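Local coordinates for motility protein B (Helicobacter pylori, PDB 3S0W) that forms, with MotA, the stator of the flagellar motor and probably fastens the torque-generating machinery to the cell wall through this periplasmic OmpA-like domain, at residues K82-N87 / P127-F132; I86-F91 / V156-S161. All blocks are in the same frame, centred on the assembly; numbering follows the deposited sequence.

Interaction 1: residues K82-N87 / P127-F132; sequences KRVHIN and PNQLSF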
loop_
_atom_site.group_PDB
_atom_site.type_symbol
_atom_site.label_atom_id
_atom_site.label_comp_id
_atom_site.label_asym_id
_atom_site.label_seq_id
_atom_site.Cartn_x
_atom_site.Cartn_y
_atom_site.Cartn_z
ATOM N N LYS B 82 4.343 17.645 -7.845
ATOM C CA LYS B 82 4.170 16.641 -8.911
ATOM C C LYS B 82 4.687 15.245 -8.578
ATOM O O LYS B 82 4.237 14.260 -9.182
ATOM C CB LYS B 82 4.806 17.136 -10.226
ATOM C CG LYS B 82 6.334 17.143 -10.254
ATOM C CD LYS B 82 6.888 17.746 -11.561
ATOM C CE LYS B 82 8.426 17.799 -11.563
ATOM N NZ LYS B 82 8.979 18.668 -12.666
ATOM N N ARG B 83 5.623 15.154 -7.629
ATOM C CA ARG B 83 6.256 13.871 -7.271
ATOM C C ARG B 83 5.431 12.988 -6.326
ATOM O O ARG B 83 5.805 11.840 -6.085
ATOM C CB ARG B 83 7.612 14.092 -6.608
ATOM C CG ARG B 83 8.502 15.095 -7.265
ATOM C CD ARG B 83 8.156 16.508 -6.840
ATOM N NE ARG B 83 9.349 17.356 -6.759
ATOM C CZ ARG B 83 10.602 16.902 -6.798
ATOM N NH1 ARG B 83 10.846 15.607 -6.925
ATOM N NH2 ARG B 83 11.613 17.746 -6.702
ATOM N N VAL B 84 4.346 13.531 -5.775
ATOM C CA VAL B 84 3.618 12.879 -4.690
ATOM C C VAL B 84 2.906 11.592 -5.158
ATOM O O VAL B 84 2.344 11.568 -6.254
ATOM C CB VAL B 84 2.617 13.896 -3.992
ATOM C CG1 VAL B 84 1.400 14.170 -4.867
ATOM C CG2 VAL B 84 2.161 13.405 -2.608
ATOM N N HIS B 85 2.989 10.515 -4.376
ATOM C CA HIS B 85 2.102 9.345 -4.585
ATOM C C HIS B 85 1.128 9.270 -3.408
ATOM O O HIS B 85 1.465 9.623 -2.272
ATOM C CB HIS B 85 2.861 7.995 -4.792
ATOM C CG HIS B 85 1.948 6.809 -5.012
ATOM N ND1 HIS B 85 1.668 6.299 -6.267
ATOM C CD2 HIS B 85 1.248 6.039 -4.135
ATOM C CE1 HIS B 85 0.823 5.288 -6.151
ATOM N NE2 HIS B 85 0.549 5.116 -4.872
ATOM N N ILE B 86 -0.083 8.822 -3.706
ATOM C CA ILE B 86 -1.161 8.761 -2.736
ATOM C C ILE B 86 -1.614 7.328 -2.624
ATOM O O ILE B 86 -2.029 6.725 -3.608
ATOM C CB ILE B 86 -2.353 9.614 -3.203
ATOM C CG1 ILE B 86 -1.927 11.052 -3.427
ATOM C CG2 ILE B 86 -3.543 9.544 -2.235
ATOM C CD1 ILE B 86 -1.834 11.352 -4.876
ATOM N N ASN B 87 -1.512 6.777 -1.420
ATOM C CA ASN B 87 -1.901 5.389 -1.151
ATOM C C ASN B 87 -3.082 5.395 -0.208
ATOM O O ASN B 87 -2.987 5.883 0.921
ATOM C CB ASN B 87 -0.734 4.659 -0.483
ATOM C CG ASN B 87 -0.987 3.158 -0.292
ATOM O OD1 ASN B 87 -1.385 2.448 -1.207
ATOM N ND2 ASN B 87 -0.687 2.671 0.887
ATOM N N PRO B 127 -4.735 9.013 -11.870
ATOM C CA PRO B 127 -4.643 7.576 -11.531
ATOM C C PRO B 127 -3.191 7.054 -11.413
ATOM O O PRO B 127 -2.892 6.186 -10.583
ATOM C CB PRO B 127 -5.374 6.881 -12.693
ATOM C CG PRO B 127 -6.299 7.965 -13.312
ATOM C CD PRO B 127 -5.575 9.277 -13.069
ATOM N N ASN B 128 -2.303 7.606 -12.233
ATOM C CA ASN B 128 -0.888 7.220 -12.224
ATOM C C ASN B 128 -0.201 7.569 -10.925
ATOM O O ASN B 128 0.967 7.278 -10.787
ATOM C CB ASN B 128 -0.102 7.879 -13.384
ATOM C CG ASN B 128 -0.719 7.614 -14.751
ATOM O OD1 ASN B 128 -1.346 6.580 -14.983
ATOM N ND2 ASN B 128 -0.547 8.554 -15.663
ATOM N N GLN B 129 -0.905 8.238 -10.008
ATOM C CA GLN B 129 -0.341 8.625 -8.695
ATOM C C GLN B 129 -1.095 7.952 -7.538
ATOM O O GLN B 129 -0.837 8.244 -6.381
ATOM C CB GLN B 129 -0.341 10.162 -8.513
ATOM C CG GLN B 129 0.546 10.939 -9.488
ATOM C CD GLN B 129 0.278 12.460 -9.468
ATOM O OE1 GLN B 129 0.733 13.173 -8.563
ATOM N NE2 GLN B 129 -0.454 12.957 -10.476
ATOM N N LEU B 130 -2.022 7.060 -7.870
ATOM C CA LEU B 130 -2.862 6.388 -6.893
ATOM C C LEU B 130 -2.641 4.881 -6.829
ATOM O O LEU B 130 -2.240 4.231 -7.796
ATOM C CB LEU B 130 -4.341 6.656 -7.199
ATOM C CG LEU B 130 -4.877 7.990 -6.725
ATOM C CD1 LEU B 130 -6.240 8.254 -7.358
ATOM C CD2 LEU B 130 -4.965 7.956 -5.191
ATOM N N SER B 131 -2.926 4.346 -5.651
ATOM C CA SER B 131 -2.922 2.906 -5.393
ATOM C C SER B 131 -3.750 2.745 -4.129
ATOM O O SER B 131 -4.141 3.726 -3.518
ATOM C CB SER B 131 -1.496 2.420 -5.191
ATOM O OG SER B 131 -0.961 3.001 -4.020
ATOM N N PHE B 132 -4.059 1.516 -3.770
ATOM C CA PHE B 132 -4.847 1.259 -2.560
ATOM C C PHE B 132 -4.324 0.012 -1.921
ATOM O O PHE B 132 -3.798 -0.856 -2.602
ATOM C CB PHE B 132 -6.328 1.115 -2.886
ATOM C CG PHE B 132 -6.660 -0.070 -3.763
ATOM C CD1 PHE B 132 -7.028 -1.297 -3.192
ATOM C CD2 PHE B 132 -6.630 0.047 -5.171
ATOM C CE1 PHE B 132 -7.350 -2.380 -3.989
ATOM C CE2 PHE B 132 -6.949 -1.024 -5.983
ATOM C CZ PHE B 132 -7.318 -2.243 -5.396
#

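Interaction 2: residues I86-F91 / V156-S161; sequences INVRGF and VEIFFS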
loop_
_atom_site.group_PDB
_atom_site.type_symbol
_atom_site.label_atom_id
_atom_site.label_comp_id
_atom_site.label_asym_id
_atom_site.label_seq_id
_atom_site.Cartn_x
_atom_site.Cartn_y
_atom_site.Cartn_z
ATOM N N ILE B 86 -0.083 8.822 -3.706
ATOM C CA ILE B 86 -1.161 8.761 -2.736
ATOM C C ILE B 86 -1.614 7.328 -2.624
ATOM O O ILE B 86 -2.029 6.725 -3.608
ATOM C CB ILE B 86 -2.353 9.614 -3.203
ATOM C CG1 ILE B 86 -1.927 11.052 -3.427
ATOM C CG2 ILE B 86 -3.543 9.544 -2.235
ATOM C CD1 ILE B 86 -1.834 11.352 -4.876
ATOM N N ASN B 87 -1.512 6.777 -1.420
ATOM C CA ASN B 87 -1.901 5.389 -1.151
ATOM C C ASN B 87 -3.082 5.395 -0.208
ATOM O O ASN B 87 -2.987 5.883 0.921
ATOM C CB ASN B 87 -0.734 4.659 -0.483
ATOM C CG ASN B 87 -0.987 3.158 -0.292
ATOM O OD1 ASN B 87 -1.385 2.448 -1.207
ATOM N ND2 ASN B 87 -0.687 2.671 0.887
ATOM N N VAL B 88 -4.190 4.855 -0.675
ATOM C CA VAL B 88 -5.404 4.739 0.122
ATOM C C VAL B 88 -5.461 3.368 0.844
ATOM O O VAL B 88 -5.546 2.299 0.206
ATOM C CB VAL B 88 -6.632 4.957 -0.779
ATOM C CG1 VAL B 88 -7.891 4.894 0.044
ATOM C CG2 VAL B 88 -6.498 6.299 -1.518
ATOM N N ARG B 89 -5.384 3.417 2.167
ATOM C CA ARG B 89 -5.231 2.240 3.013
ATOM C C ARG B 89 -6.494 1.920 3.768
ATOM O O ARG B 89 -7.075 2.820 4.415
ATOM C CB ARG B 89 -4.134 2.503 4.031
ATOM C CG ARG B 89 -2.754 2.537 3.420
ATOM C CD ARG B 89 -1.809 3.350 4.252
ATOM N NE ARG B 89 -0.489 3.333 3.636
ATOM C CZ ARG B 89 0.651 3.436 4.312
ATOM N NH1 ARG B 89 0.640 3.572 5.627
ATOM N NH2 ARG B 89 1.810 3.375 3.677
ATOM N N GLY B 90 -6.903 0.653 3.686
ATOM C CA GLY B 90 -8.052 0.118 4.408
ATOM C C GLY B 90 -7.690 -0.692 5.663
ATOM O O GLY B 90 -6.698 -1.429 5.690
ATOM N N PHE B 91 -8.505 -0.536 6.710
ATOM C CA PHE B 91 -8.315 -1.244 7.987
ATOM C C PHE B 91 -9.679 -1.659 8.517
ATOM O O PHE B 91 -10.673 -0.976 8.284
ATOM C CB PHE B 91 -7.645 -0.354 9.043
ATOM C CG PHE B 91 -6.301 0.185 8.647
ATOM C CD1 PHE B 91 -5.144 -0.441 9.080
ATOM C CD2 PHE B 91 -6.193 1.340 7.840
ATOM C CE1 PHE B 91 -3.856 0.075 8.731
ATOM C CE2 PHE B 91 -4.943 1.867 7.492
ATOM C CZ PHE B 91 -3.759 1.231 7.946
ATOM N N VAL B 156 -10.136 4.495 7.203
ATOM C CA VAL B 156 -9.368 4.523 5.982
ATOM C C VAL B 156 -8.244 5.534 6.186
ATOM O O VAL B 156 -8.456 6.575 6.767
ATOM C CB VAL B 156 -10.276 4.934 4.778
ATOM C CG1 VAL B 156 -9.472 5.514 3.624
ATOM C CG2 VAL B 156 -11.118 3.749 4.308
ATOM N N GLU B 157 -7.039 5.233 5.732
ATOM C CA GLU B 157 -5.959 6.204 5.872
ATOM C C GLU B 157 -5.370 6.451 4.499
ATOM O O GLU B 157 -5.071 5.523 3.765
ATOM C CB GLU B 157 -4.880 5.727 6.859
ATOM C CG GLU B 157 -5.419 5.502 8.282
ATOM C CD GLU B 157 -4.371 5.077 9.294
ATOM O OE1 GLU B 157 -3.197 4.897 8.875
ATOM O OE2 GLU B 157 -4.738 4.928 10.508
ATOM N N ILE B 158 -5.225 7.708 4.150
ATOM C CA ILE B 158 -4.618 8.063 2.909
ATOM C C ILE B 158 -3.180 8.499 3.229
ATOM O O ILE B 158 -2.992 9.416 4.014
ATOM C CB ILE B 158 -5.410 9.197 2.253
ATOM C CG1 ILE B 158 -6.881 8.757 2.092
ATOM C CG2 ILE B 158 -4.736 9.608 0.948
ATOM C CD1 ILE B 158 -7.815 9.804 1.630
ATOM N N PHE B 159 -2.189 7.824 2.628
ATOM C CA PHE B 159 -0.784 8.142 2.836
ATOM C C PHE B 159 -0.131 8.834 1.626
ATOM O O PHE B 159 -0.336 8.421 0.471
ATOM C CB PHE B 159 -0.041 6.874 3.242
ATOM C CG PHE B 159 1.439 7.058 3.453
ATOM C CD1 PHE B 159 1.922 7.882 4.454
ATOM C CD2 PHE B 159 2.361 6.367 2.659
ATOM C CE1 PHE B 159 3.284 8.025 4.659
ATOM C CE2 PHE B 159 3.743 6.504 2.866
ATOM C CZ PHE B 159 4.204 7.330 3.856
ATOM N N PHE B 160 0.635 9.888 1.916
ATOM C CA PHE B 160 1.300 10.742 0.920
ATOM C C PHE B 160 2.828 10.684 1.119
ATOM O O PHE B 160 3.311 10.914 2.223
ATOM C CB PHE B 160 0.900 12.208 1.105
ATOM C CG PHE B 160 -0.571 12.469 1.073
ATOM C CD1 PHE B 160 -1.188 12.882 -0.101
ATOM C CD2 PHE B 160 -1.332 12.385 2.229
ATOM C CE1 PHE B 160 -2.567 13.156 -0.140
ATOM C CE2 PHE B 160 -2.697 12.615 2.201
ATOM C CZ PHE B 160 -3.314 13.015 1.006
ATOM N N SER B 161 3.547 10.449 0.027
ATOM C CA SER B 161 4.990 10.248 0.050
ATOM C C SER B 161 5.559 10.495 -1.356
ATOM O O SER B 161 4.801 10.722 -2.305
ATOM C CB SER B 161 5.289 8.816 0.509
ATOM O OG SER B 161 4.940 7.889 -0.493
HETATM O O HOH W 1 -0.815 3.460 8.085
#

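Interaction 1: residues K82-N87 / P127-F132
Ile86 is bonded through both its N and its O to the strand beside it, 130-132, which runs parallel to strand 85-87 at 21°. Ile86 N gives a nearly straight bond to Gln129 O at 2.8 Å, and Ile86 O accepts a longer, more bent one from Ser131 N at 3.3 Å; the same oxygen also takes a CA-H...O contact from Leu130. The side-chain bond comes from His85. With CG anti to the backbone N, chi1 (-180°) swings the imidazole over the Gln129-Leu130 backbone, and NE2 donates to Ser131 OG at 2.7 Å, the hydroxyl sitting almost in the ring plane. Gln129 O lies 3.2 Å above one face of that ring and also accepts from Ile86 N. Apolar packing takes the other face of the sheet: Ile86 CG2 meets Leu130 CD2 at 3.6 Å, and Leu130 leans on Met117 and Ile121 of helix 105-122. Beyond, Gln129 reaches past Val84 and its NE2 bonds to Asn126. The His85-Ser131 bond implies a proton on NE2; in this conformer it sets the direction of the ring, which Tyr135 of the second subunit also meets.

Interaction 2: residues I86-F91 / V156-S161
Ile86 and Ile158 lie side by side, their CG2 methyls 3.4 Å apart, on the face of the sheet that also carries Val88 and Val156. Val88 CG1 meets Val156 CG1 at 4.0 Å, while Ile86 CG1 meets CD1 of Phe160, approaching the ring obliquely; helix 105-122 packs on Val88 from the same side. Within the sheet, four backbone hydrogen bonds join the antiparallel strands. They fall at the hydrogen-bonded pairs Asn87-Phe159 and Arg89-Glu157, for example Phe159 N to Asn87 O at 2.7 Å. On the opposite face, Arg89 runs alongside Phe159, extended from CG to NE, and puts one face of its guanidinium over CB and CD2 of Phe159, with NH2 3.2 Å from CD2 and the two planes 34° apart. Farther along, Phe91 CE2 touches the carboxylate carbon CD of Glu157 at 3.7 Å. At the polar edge a water accepts from Arg89 NH1 (2.9 Å) and donates to Glu157 OE1, linking two opposite charges that do not touch; Glu157 OE2 makes a salt bridge with Arg155. The pairing belongs to the central sheet of the OmpA-like fold, with helix 105-122 on the Val88 face.

After its first strands and helix 67-78, the chain enters strand 85-90, from which both contacts start. Interaction 1 closes the shorter loop: the chain leaves the strand, runs through helix 105-122 and returns as strand 130-134, completing a parallel beta-alpha-beta unit. Interaction 2 closes a longer one, reached only after helix 147-152, when strand 156-161 comes in antiparallel along the other edge. The return at 127-132 falls within the span from 86-91 to 156-161, and the first loop is complete before the second. Ile86 and Asn87 serve both contacts, since strand 85-90 lies between 156-161 and 130-134. Strand 156-161 in turn pairs with 43-48, while strand 130-134 continues the sheet into the second subunit.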